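Local coordinates for protein halotolerant alpha-type carbonic anhydrase (dCA II) (Dunaliella salina, PDB 1Y7W) that catalyses the reversible hydration of carbon dioxide to bicarbonate as a salt-tolerant zinc enzyme of the alpha-type carbonic anhydrase family, at residues Y25-H28 with G29-P33; E137-N141 with G142-P146; D209-V213 with K214-L218; R249-T252 with R253-K257. All blocks are in the same frame, centred on the assembly; numbering follows the deposited sequence. Where two conformers were deposited one is given.

Interaction 1 (Y25-H28 with G29-P33)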
loop_
_atom_site.group_PDB
_atom_site.type_symbol
_atom_site.label_atom_id
_atom_site.label_comp_id
_atom_site.label_asym_id
_atom_site.label_seq_id
_atom_site.Cartn_x
_atom_site.Cartn_y
_atom_site.Cartn_z
ATOM N N TYR A 25 -15.345 -3.545 6.029
ATOM C CA TYR A 25 -14.705 -4.770 5.563
ATOM C C TYR A 25 -15.346 -6.040 6.026
ATOM O O TYR A 25 -14.754 -7.139 5.897
ATOM C CB TYR A 25 -13.234 -4.780 5.980
ATOM C CG TYR A 25 -12.432 -3.777 5.191
ATOM C CD1 TYR A 25 -12.272 -2.458 5.646
ATOM C CD2 TYR A 25 -11.798 -4.157 4.016
ATOM C CE1 TYR A 25 -11.460 -1.545 4.932
ATOM C CE2 TYR A 25 -10.990 -3.255 3.294
ATOM C CZ TYR A 25 -10.822 -1.970 3.760
ATOM O OH TYR A 25 -9.936 -1.132 3.081
ATOM N N MET A 26 -16.569 -5.940 6.538
ATOM C CA MET A 26 -17.218 -7.152 7.008
ATOM C C MET A 26 -17.329 -8.220 5.925
ATOM O O MET A 26 -17.189 -9.399 6.214
ATOM C CB MET A 26 -18.589 -6.844 7.608
ATOM C CG MET A 26 -19.222 -8.070 8.245
ATOM S SD MET A 26 -20.862 -7.786 8.935
ATOM C CE MET A 26 -21.922 -8.528 7.522
ATOM N N GLN A 27 -17.557 -7.825 4.672
ATOM C CA GLN A 27 -17.648 -8.803 3.610
ATOM C C GLN A 27 -16.480 -8.672 2.660
ATOM O O GLN A 27 -16.556 -9.138 1.523
ATOM C CB GLN A 27 -18.946 -8.628 2.813
ATOM C CG GLN A 27 -20.190 -8.917 3.655
ATOM C CD GLN A 27 -21.426 -8.793 2.829
ATOM O OE1 GLN A 27 -21.484 -9.248 1.672
ATOM N NE2 GLN A 27 -22.414 -8.136 3.385
ATOM N N HIS A 28 -15.416 -8.053 3.142
ATOM C CA HIS A 28 -14.207 -7.841 2.341
ATOM C C HIS A 28 -14.522 -7.230 0.980
ATOM O O HIS A 28 -13.895 -7.541 -0.026
ATOM C CB HIS A 28 -13.440 -9.160 2.198
ATOM C CG HIS A 28 -13.018 -9.703 3.526
ATOM N ND1 HIS A 28 -11.951 -9.185 4.244
ATOM C CD2 HIS A 28 -13.637 -10.590 4.346
ATOM C CE1 HIS A 28 -11.934 -9.740 5.455
ATOM N NE2 HIS A 28 -12.951 -10.587 5.541
ATOM N N GLY A 29 -15.495 -6.319 0.987
ATOM C CA GLY A 29 -15.866 -5.654 -0.248
ATOM C C GLY A 29 -16.812 -6.378 -1.184
ATOM O O GLY A 29 -17.137 -5.866 -2.256
ATOM N N PHE A 30 -17.262 -7.568 -0.808
ATOM C CA PHE A 30 -18.170 -8.317 -1.666
ATOM C C PHE A 30 -19.429 -7.472 -1.930
ATOM O O PHE A 30 -20.025 -7.607 -2.989
ATOM C CB PHE A 30 -18.593 -9.661 -0.982
ATOM C CG PHE A 30 -19.487 -10.530 -1.819
ATOM C CD1 PHE A 30 -19.080 -11.033 -3.043
ATOM C CD2 PHE A 30 -20.727 -10.937 -1.313
ATOM C CE1 PHE A 30 -19.891 -11.943 -3.750
ATOM C CE2 PHE A 30 -21.532 -11.827 -2.014
ATOM C CZ PHE A 30 -21.103 -12.323 -3.231
ATOM N N ASP A 31 -19.822 -6.700 -0.936
ATOM C CA ASP A 31 -21.021 -5.827 -0.971
ATOM C C ASP A 31 -20.856 -4.457 -1.634
ATOM O O ASP A 31 -21.862 -3.820 -2.026
ATOM C CB ASP A 31 -21.572 -5.579 0.459
ATOM C CG ASP A 31 -20.539 -5.036 1.436
ATOM O OD1 ASP A 31 -19.321 -5.279 1.301
ATOM O OD2 ASP A 31 -20.964 -4.351 2.386
ATOM N N TRP A 32 -19.615 -4.023 -1.779
ATOM C CA TRP A 32 -19.336 -2.679 -2.323
ATOM C C TRP A 32 -19.947 -2.325 -3.678
ATOM O O TRP A 32 -20.526 -1.235 -3.813
ATOM C CB TRP A 32 -17.819 -2.421 -2.436
ATOM C CG TRP A 32 -17.118 -2.324 -1.113
ATOM C CD1 TRP A 32 -17.670 -2.358 0.134
ATOM C CD2 TRP A 32 -15.712 -2.308 -0.934
ATOM N NE1 TRP A 32 -16.674 -2.378 1.105
ATOM C CE2 TRP A 32 -15.462 -2.368 0.470
ATOM C CE3 TRP A 32 -14.630 -2.281 -1.825
ATOM C CZ2 TRP A 32 -14.178 -2.400 0.996
ATOM C CZ3 TRP A 32 -13.346 -2.315 -1.296
ATOM C CH2 TRP A 32 -13.138 -2.371 0.102
ATOM N N PRO A 33 -19.816 -3.208 -4.680
ATOM C CA PRO A 33 -20.379 -2.916 -6.004
ATOM C C PRO A 33 -21.918 -2.750 -6.015
ATOM O O PRO A 33 -22.501 -2.105 -6.912
ATOM C CB PRO A 33 -19.953 -4.109 -6.832
ATOM C CG PRO A 33 -18.703 -4.657 -6.108
ATOM C CD PRO A 33 -19.119 -4.507 -4.672
HETATM O O HOH W 1 -17.271 -5.481 3.089
#
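Gln27 folds back over Phe30 and Asp31 where two overlapping beta turns reverse the chain near its N-terminus. A type I turn runs from Tyr25 to His28, and a type I' turn from Gln27 to Phe30. The second is closed by Phe30 N, which donates to Gln27 O over 2.9 Å in a nearly straight bond.

The Gln27 side chain runs extended beyond CG, with CG beside the backbone N (chi1 -65°). This lays its amide over the Asp31 carboxylate, the two planes only 18° apart and stacked. Gln27 OE1 also meets the edge of the Phe30 ring in its plane, 3.5 Å from CD2. With an alanine in place of Gln27 the turn's backbone bond could persist, but the Asp31 carboxylate and the Phe30 edge would probably be left without the flat amide that packs against both.

Gly29 takes a positive phi, at which a CB would run into the His28 carbonyl oxygen, and its bare CA rests 3.3 Å above the centre of the Trp32 ring. The indole turns one edge to the face of Tyr25 in an offset edge-to-face pair, centroids 5.7 Å apart and planes at 75°. Its NE1 is bonded to Asp24 O.

One water ties the turns together: it accepts from Gln27 N and Gly29 N, and donates to Asp31 OD1 at 2.7 Å.

Interaction 2 (E137-N141 with G142-P146)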
loop_
_atom_site.group_PDB
_atom_site.type_symbol
_atom_site.label_atom_id
_atom_site.label_comp_id
_atom_site.label_asym_id
_atom_site.label_seq_id
_atom_site.Cartn_x
_atom_site.Cartn_y
_atom_site.Cartn_z
ATOM N N GLU A 137 -4.050 -8.092 1.012
ATOM C CA GLU A 137 -5.013 -7.918 -0.093
ATOM C C GLU A 137 -4.559 -8.801 -1.268
ATOM O O GLU A 137 -5.308 -9.670 -1.755
ATOM C CB GLU A 137 -5.060 -6.429 -0.484
ATOM C CG GLU A 137 -5.609 -5.615 0.678
ATOM C CD GLU A 137 -6.307 -4.330 0.218
ATOM O OE1 GLU A 137 -5.675 -3.535 -0.512
ATOM O OE2 GLU A 137 -7.465 -4.126 0.589
ATOM N N HIS A 138 -3.334 -8.607 -1.752
ATOM C CA HIS A 138 -2.874 -9.529 -2.806
ATOM C C HIS A 138 -2.483 -10.873 -2.170
ATOM O O HIS A 138 -2.220 -10.915 -0.959
ATOM C CB HIS A 138 -1.616 -9.036 -3.522
ATOM C CG HIS A 138 -1.861 -7.831 -4.360
ATOM N ND1 HIS A 138 -1.886 -6.554 -3.824
ATOM C CD2 HIS A 138 -2.183 -7.705 -5.675
ATOM C CE1 HIS A 138 -2.222 -5.696 -4.777
ATOM N NE2 HIS A 138 -2.411 -6.362 -5.901
ATOM N N THR A 139 -2.520 -11.938 -2.979
ATOM C CA THR A 139 -2.023 -13.242 -2.542
ATOM C C THR A 139 -0.928 -13.577 -3.566
ATOM O O THR A 139 -0.913 -13.012 -4.669
ATOM C CB THR A 139 -3.103 -14.367 -2.563
ATOM O OG1 THR A 139 -3.751 -14.407 -3.833
ATOM C CG2 THR A 139 -4.110 -14.181 -1.447
ATOM N N ILE A 140 0.010 -14.463 -3.198
ATOM C CA ILE A 140 1.091 -14.907 -4.067
ATOM C C ILE A 140 0.944 -16.440 -4.091
ATOM O O ILE A 140 0.991 -17.108 -3.047
ATOM C CB ILE A 140 2.486 -14.498 -3.513
ATOM C CG1 ILE A 140 2.557 -12.958 -3.382
ATOM C CG2 ILE A 140 3.565 -14.889 -4.507
ATOM C CD1 ILE A 140 3.922 -12.473 -2.796
ATOM N N ASN A 141 0.742 -16.969 -5.289
ATOM C CA ASN A 141 0.441 -18.385 -5.474
ATOM C C ASN A 141 -0.670 -18.863 -4.528
ATOM O O ASN A 141 -0.623 -19.955 -3.953
ATOM C CB ASN A 141 1.739 -19.218 -5.388
ATOM C CG ASN A 141 2.715 -18.782 -6.430
ATOM O OD1 ASN A 141 2.344 -18.653 -7.583
ATOM N ND2 ASN A 141 3.943 -18.495 -6.038
ATOM N N GLY A 142 -1.724 -18.052 -4.394
ATOM C CA GLY A 142 -2.835 -18.435 -3.526
ATOM C C GLY A 142 -2.665 -18.272 -2.027
ATOM O O GLY A 142 -3.566 -18.596 -1.263
ATOM N N ILE A 143 -1.499 -17.797 -1.598
ATOM C CA ILE A 143 -1.213 -17.631 -0.184
ATOM C C ILE A 143 -1.300 -16.190 0.292
ATOM O O ILE A 143 -0.766 -15.329 -0.390
ATOM C CB ILE A 143 0.219 -18.123 0.065
ATOM C CG1 ILE A 143 0.311 -19.582 -0.358
ATOM C CG2 ILE A 143 0.686 -17.879 1.521
ATOM C CD1 ILE A 143 -0.667 -20.422 0.348
ATOM N N HIS A 144 -1.960 -15.968 1.426
ATOM C CA HIS A 144 -2.059 -14.658 2.096
ATOM C C HIS A 144 -0.855 -14.471 3.030
ATOM O O HIS A 144 -0.174 -15.464 3.417
ATOM C CB HIS A 144 -3.333 -14.521 2.963
ATOM C CG HIS A 144 -4.597 -14.240 2.179
ATOM N ND1 HIS A 144 -5.013 -12.957 1.865
ATOM C CD2 HIS A 144 -5.541 -15.078 1.663
ATOM C CE1 HIS A 144 -6.164 -13.015 1.203
ATOM N NE2 HIS A 144 -6.509 -14.287 1.071
ATOM N N TYR A 145 -0.560 -13.187 3.345
ATOM C CA TYR A 145 0.510 -12.816 4.281
ATOM C C TYR A 145 -0.218 -12.062 5.369
ATOM O O TYR A 145 -1.297 -11.500 5.139
ATOM C CB TYR A 145 1.593 -11.931 3.604
ATOM C CG TYR A 145 2.395 -12.687 2.590
ATOM C CD1 TYR A 145 3.625 -13.246 2.923
ATOM C CD2 TYR A 145 1.865 -12.971 1.329
ATOM C CE1 TYR A 145 4.297 -14.075 2.006
ATOM C CE2 TYR A 145 2.512 -13.772 0.438
ATOM C CZ TYR A 145 3.723 -14.324 0.768
ATOM O OH TYR A 145 4.378 -15.110 -0.170
ATOM N N PRO A 146 0.335 -12.027 6.580
ATOM C CA PRO A 146 -0.350 -11.319 7.657
ATOM C C PRO A 146 -0.310 -9.782 7.570
ATOM O O PRO A 146 -1.013 -9.076 8.321
ATOM C CB PRO A 146 0.366 -11.832 8.917
ATOM C CG PRO A 146 1.717 -12.157 8.427
ATOM C CD PRO A 146 1.476 -12.805 7.093
HETATM O O HOH W 2 3.327 -17.313 -1.493
#
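Gly142 packs against Thr139, its C 4.0 Å from Thr139 CB, at the corner of a type I' turn from Ile140 to Ile143. The glycine's positive phi would jam a CB against the Asn141 carbonyl oxygen. Its N donates to Asp55 OD1, which also bonds Thr139 OG1.

Ile143 makes the single antiparallel bridge that closes the turn, a hydrogen-bonded pair with Ile140: Ile143 N to Ile140 O and Ile140 N to Ile143 O are both 3.0 Å. The same Ile143 O lies 3.3 Å from Thr139 CA in a CA-H...O contact.

His144 turns one ring face to the Thr139 methyl: CG2 stands 3.4 Å from the ring centroid and 5° off its normal, a nearly vertical CH-pi contact. His144 ND1 is hydrogen-bonded to Ser136 O.

Tyr145 crosses Ile140 at about a right angle, its CE2 3.8 Å from Ile140 CD1. CG beside the backbone N (chi1 -69°) brings the phenol back alongside that chain, and a water joins Tyr145 OH, at 2.8 Å, to Ile140 O.

Ile140 O is thus gripped by a backbone amide and a shared water; polar bonds close the turn, while a methyl on a ring and an isoleucine against a phenol pack its side chains.

Interaction 3 (D209-V213 with K214-L218)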
loop_
_atom_site.group_PDB
_atom_site.type_symbol
_atom_site.label_atom_id
_atom_site.label_comp_id
_atom_site.label_asym_id
_atom_site.label_seq_id
_atom_site.Cartn_x
_atom_site.Cartn_y
_atom_site.Cartn_z
ATOM N N ASP A 209 9.589 9.261 13.827
ATOM C CA ASP A 209 10.917 9.502 13.292
ATOM C C ASP A 209 10.946 9.421 11.777
ATOM O O ASP A 209 10.093 8.768 11.164
ATOM C CB ASP A 209 11.941 8.467 13.788
ATOM C CG ASP A 209 12.219 8.546 15.278
ATOM O OD1 ASP A 209 11.956 9.577 15.901
ATOM O OD2 ASP A 209 12.725 7.536 15.809
ATOM N N ASN A 210 11.975 10.036 11.195
ATOM C CA ASN A 210 12.142 10.012 9.755
ATOM C C ASN A 210 12.350 8.594 9.307
ATOM O O ASN A 210 12.815 7.750 10.072
ATOM C CB ASN A 210 13.339 10.829 9.362
ATOM C CG ASN A 210 13.109 12.292 9.556
ATOM O OD1 ASN A 210 11.956 12.789 9.527
ATOM N ND2 ASN A 210 14.215 13.018 9.727
ATOM N N ILE A 211 12.059 8.337 8.032
ATOM C CA ILE A 211 12.142 6.966 7.523
ATOM C C ILE A 211 13.017 6.835 6.268
ATOM O O ILE A 211 12.801 7.558 5.293
ATOM C CB ILE A 211 10.703 6.516 7.148
ATOM C CG1 ILE A 211 9.815 6.584 8.417
ATOM C CG2 ILE A 211 10.718 5.123 6.486
ATOM C CD1 ILE A 211 8.313 6.271 8.114
ATOM N N ASN A 212 13.926 5.873 6.302
ATOM C CA ASN A 212 14.866 5.582 5.223
ATOM C C ASN A 212 14.126 4.547 4.333
ATOM O O ASN A 212 14.005 3.365 4.680
ATOM C CB ASN A 212 16.138 4.997 5.872
ATOM C CG ASN A 212 17.315 4.817 4.884
ATOM O OD1 ASN A 212 18.524 4.981 5.267
ATOM N ND2 ASN A 212 17.006 4.443 3.643
ATOM N N VAL A 213 13.617 5.007 3.196
ATOM C CA VAL A 213 12.821 4.121 2.348
ATOM C C VAL A 213 13.515 2.837 1.989
ATOM O O VAL A 213 12.971 1.730 2.181
ATOM C CB VAL A 213 12.348 4.847 1.065
ATOM C CG1 VAL A 213 11.491 3.871 0.191
ATOM C CG2 VAL A 213 11.464 6.002 1.443
ATOM N N LYS A 214 14.736 2.970 1.488
ATOM C CA LYS A 214 15.471 1.807 1.053
ATOM C C LYS A 214 15.811 0.818 2.162
ATOM O O LYS A 214 15.678 -0.419 1.985
ATOM C CB LYS A 214 16.737 2.276 0.327
ATOM C CG LYS A 214 17.817 1.210 0.128
ATOM C CD LYS A 214 17.377 0.185 -0.889
ATOM C CE LYS A 214 18.588 -0.425 -1.616
ATOM N NZ LYS A 214 19.302 -1.315 -0.659
ATOM N N THR A 215 16.258 1.331 3.303
ATOM C CA THR A 215 16.634 0.403 4.363
ATOM C C THR A 215 15.486 -0.063 5.251
ATOM O O THR A 215 15.525 -1.166 5.791
ATOM C CB THR A 215 17.786 1.012 5.277
ATOM O OG1 THR A 215 17.263 2.096 6.066
ATOM C CG2 THR A 215 18.933 1.545 4.390
ATOM N N GLN A 216 14.452 0.748 5.373
ATOM C CA GLN A 216 13.385 0.359 6.254
ATOM C C GLN A 216 12.135 -0.249 5.628
ATOM O O GLN A 216 11.450 -1.014 6.296
ATOM C CB GLN A 216 12.982 1.557 7.116
ATOM C CG GLN A 216 14.137 1.943 8.063
ATOM C CD GLN A 216 13.751 3.087 8.967
ATOM O OE1 GLN A 216 13.677 4.236 8.530
ATOM N NE2 GLN A 216 13.478 2.773 10.254
ATOM N N LEU A 217 11.850 0.113 4.370
ATOM C CA LEU A 217 10.633 -0.338 3.700
ATOM C C LEU A 217 10.831 -1.313 2.548
ATOM O O LEU A 217 10.191 -2.348 2.539
ATOM C CB LEU A 217 9.819 0.875 3.243
ATOM C CG LEU A 217 9.457 1.966 4.270
ATOM C CD1 LEU A 217 8.726 3.052 3.542
ATOM C CD2 LEU A 217 8.619 1.436 5.463
ATOM N N LEU A 218 11.725 -1.027 1.596
ATOM C CA LEU A 218 11.880 -1.951 0.478
ATOM C C LEU A 218 12.414 -3.278 0.947
ATOM O O LEU A 218 13.268 -3.328 1.844
ATOM C CB LEU A 218 12.815 -1.397 -0.592
ATOM C CG LEU A 218 12.385 -0.138 -1.327
ATOM C CD1 LEU A 218 13.205 -0.104 -2.641
ATOM C CD2 LEU A 218 10.900 -0.174 -1.690
HETATM O O HOH W 3 12.161 5.397 11.379
HETATM O O HOH W 4 15.681 5.946 9.728
#
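Gln216 points its side chain back along the chain so that its amide oxygen meets the backbone of Asn212, at the N-cap position of the short helix 213-217. The bond from Asn212 N to Gln216 OE1 is 2.8 Å long, nearly straight at 168°, and lies in the plane of the amide carbonyl. Two torsions bring the amide there, CG sitting beside the backbone N (chi1 -66°) and the chain then running extended (chi2 -178°), and the third turns OE1 to the backbone N-H. The reverse bond, Gln216 N to Asn212 O, is 2.7 Å long, so the two residues grip each other twice.

Across this link lies Ile211, its side chain at about a right angle to that of Gln216, with CG2 3.7 Å from Gln216 OE1. The same methyl meets Leu217 CG at 4.1 Å, again with the side chains roughly perpendicular. Phe182 of helix 181-195 and Phe129 of strand 120-133 pack against Ile211 and Leu217 on the protein's interior.

Two waters bridge Asn210 O to the Gln216 amide. One accepts from NE2 at 3.1 Å; the other donates to OE1 at 2.9 Å, its link to Asn210 O being weak.

Val213 O accepts from both Leu217 N and Leu218 N, the latter bond spanning a wider pi-type turn. The arrangement is that of a strand-to-helix junction, strand 211-212 passing directly into the short helix that begins at Val213.

Interaction 4 (R249-T252 with R253-K257)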
loop_
_atom_site.group_PDB
_atom_site.type_symbol
_atom_site.label_atom_id
_atom_site.label_comp_id
_atom_site.label_asym_id
_atom_site.label_seq_id
_atom_site.Cartn_x
_atom_site.Cartn_y
_atom_site.Cartn_z
ATOM N N ARG A 249 9.040 -9.256 3.800
ATOM C CA ARG A 249 9.783 -8.874 5.002
ATOM C C ARG A 249 9.249 -9.845 6.069
ATOM O O ARG A 249 8.517 -10.778 5.712
ATOM C CB ARG A 249 9.451 -7.445 5.400
ATOM C CG ARG A 249 10.438 -6.473 4.732
ATOM C CD ARG A 249 10.104 -5.031 5.121
ATOM N NE ARG A 249 11.133 -4.144 4.592
ATOM C CZ ARG A 249 12.272 -3.860 5.216
ATOM N NH1 ARG A 249 13.147 -3.042 4.615
ATOM N NH2 ARG A 249 12.524 -4.339 6.448
ATOM N N GLU A 250 9.577 -9.630 7.345
ATOM C CA GLU A 250 9.127 -10.527 8.412
ATOM C C GLU A 250 8.390 -9.811 9.508
ATOM O O GLU A 250 8.659 -8.681 9.759
ATOM C CB GLU A 250 10.348 -11.270 9.016
ATOM C CG GLU A 250 11.025 -12.156 7.960
ATOM C CD GLU A 250 12.248 -12.913 8.476
ATOM O OE1 GLU A 250 12.969 -13.455 7.607
ATOM O OE2 GLU A 250 12.472 -12.967 9.719
ATOM N N VAL A 251 7.481 -10.490 10.195
ATOM C CA VAL A 251 6.744 -9.853 11.280
ATOM C C VAL A 251 6.353 -10.904 12.293
ATOM O O VAL A 251 6.127 -12.044 11.926
ATOM C CB VAL A 251 5.454 -9.143 10.738
ATOM C CG1 VAL A 251 4.518 -10.136 10.131
ATOM C CG2 VAL A 251 4.779 -8.374 11.831
ATOM N N THR A 252 6.279 -10.513 13.561
ATOM C CA THR A 252 5.895 -11.427 14.617
ATOM C C THR A 252 4.485 -11.186 15.067
ATOM O O THR A 252 3.901 -10.114 14.799
ATOM C CB THR A 252 6.778 -11.251 15.853
ATOM O OG1 THR A 252 6.583 -9.952 16.392
ATOM C CG2 THR A 252 8.199 -11.425 15.484
ATOM N N ARG A 253 3.904 -12.182 15.743
ATOM C CA ARG A 253 2.559 -11.966 16.238
ATOM C C ARG A 253 2.587 -10.808 17.238
ATOM O O ARG A 253 1.623 -10.059 17.367
ATOM C CB ARG A 253 2.004 -13.221 16.939
ATOM C CG ARG A 253 1.191 -14.115 16.059
ATOM C CD ARG A 253 2.043 -15.093 15.397
ATOM N NE ARG A 253 1.315 -16.163 14.681
ATOM C CZ ARG A 253 1.959 -17.089 13.975
ATOM N NH1 ARG A 253 1.304 -18.030 13.315
ATOM N NH2 ARG A 253 3.291 -17.076 13.978
ATOM N N GLU A 254 3.690 -10.678 17.965
ATOM C CA GLU A 254 3.806 -9.598 18.934
ATOM C C GLU A 254 3.791 -8.234 18.283
ATOM O O GLU A 254 3.367 -7.267 18.882
ATOM C CB GLU A 254 5.086 -9.723 19.767
ATOM C CG GLU A 254 5.127 -10.945 20.724
ATOM C CD GLU A 254 5.126 -12.300 20.006
ATOM O OE1 GLU A 254 5.709 -12.434 18.897
ATOM O OE2 GLU A 254 4.543 -13.254 20.572
ATOM N N GLN A 255 4.312 -8.135 17.077
ATOM C CA GLN A 255 4.291 -6.836 16.398
ATOM C C GLN A 255 2.909 -6.621 15.822
ATOM O O GLN A 255 2.446 -5.480 15.755
ATOM C CB GLN A 255 5.333 -6.809 15.270
ATOM C CG GLN A 255 6.743 -6.908 15.791
ATOM C CD GLN A 255 7.797 -6.871 14.701
ATOM O OE1 GLN A 255 7.658 -7.514 13.674
ATOM N NE2 GLN A 255 8.884 -6.137 14.948
ATOM N N MET A 256 2.232 -7.704 15.413
ATOM C CA MET A 256 0.888 -7.545 14.850
ATOM C C MET A 256 -0.102 -6.983 15.867
ATOM O O MET A 256 -1.125 -6.370 15.502
ATOM C CB MET A 256 0.377 -8.886 14.297
ATOM C CG MET A 256 1.057 -9.307 12.998
ATOM S SD MET A 256 1.016 -8.020 11.661
ATOM C CE MET A 256 -0.780 -7.854 11.468
ATOM N N LYS A 257 0.208 -7.171 17.150
ATOM C CA LYS A 257 -0.670 -6.661 18.194
ATOM C C LYS A 257 -0.822 -5.145 18.111
ATOM O O LYS A 257 -1.873 -4.610 18.461
ATOM C CB LYS A 257 -0.135 -7.044 19.598
ATOM C CG LYS A 257 -0.925 -6.398 20.776
ATOM C CD LYS A 257 -0.788 -7.232 22.089
ATOM C CE LYS A 257 -1.430 -6.502 23.298
ATOM N NZ LYS A 257 -0.778 -5.186 23.494
#
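Thr252 and Gln255 form a capping box at the start of helix 253-266, directly after the end of strand 240-251; the short segments 249-251 and 253-257 make an angle of 79°.

Among the polar contacts, Thr252 OG1 accepts from Gln255 N at 3.0 Å. The hydroxyl lies between the backbone N and the carbonyl carbon (chi1 64°), which turns it to the first turn of the helix. The returning bond, Thr252 N to Gln255 OE1, is weak at 3.3 Å. Gln255 NE2 meanwhile binds Asn184 OD1 and Asp180 O, which helps fix the amide's rotation. Thr252 O accepts from Met256 N, the first regular helical bond, and weakly from Gln255 N. With a valine in place of Thr252 the hydroxyl would be gone, and Gln255 N would probably be left with only its weak bond to Thr252 O, the helix start losing half its box.

The apolar contacts lie beside the cap. Val251 crosses Met256 at about a right angle, and the Met256 chain, bent at chi2 and chi3, sets its sulphur against the valine: Val251 CG2 lies 3.8 Å from Met256 SD. That methyl also meets a polar atom, Gln255 OE1 lying 3.5 Å from Val251 CG2.

Interaction 4 touches interaction 3 and interaction 2, which are about 13 Å apart at their nearest atoms. Arg249 donates from NE to Leu217 O at 2.9 Å and from NH1 to Leu218 O at 2.8 Å, tying the short helix of interaction 3 to strand 240-251. Interaction 2 packs on interaction 4 through Pro146, whose CG lies 3.9 Å from Val251 CG1. Interaction 1 stands apart, its nearest atoms about 5 Å from interaction 2. The zinc, held by His130, His132 and His150, is nearest to the first two: the side chain of Tyr25 is about 7 Å away and that of His138 about 8 Å. Interaction 3 lies near the sodium ion, about 8 Å from the Asn212 side chain.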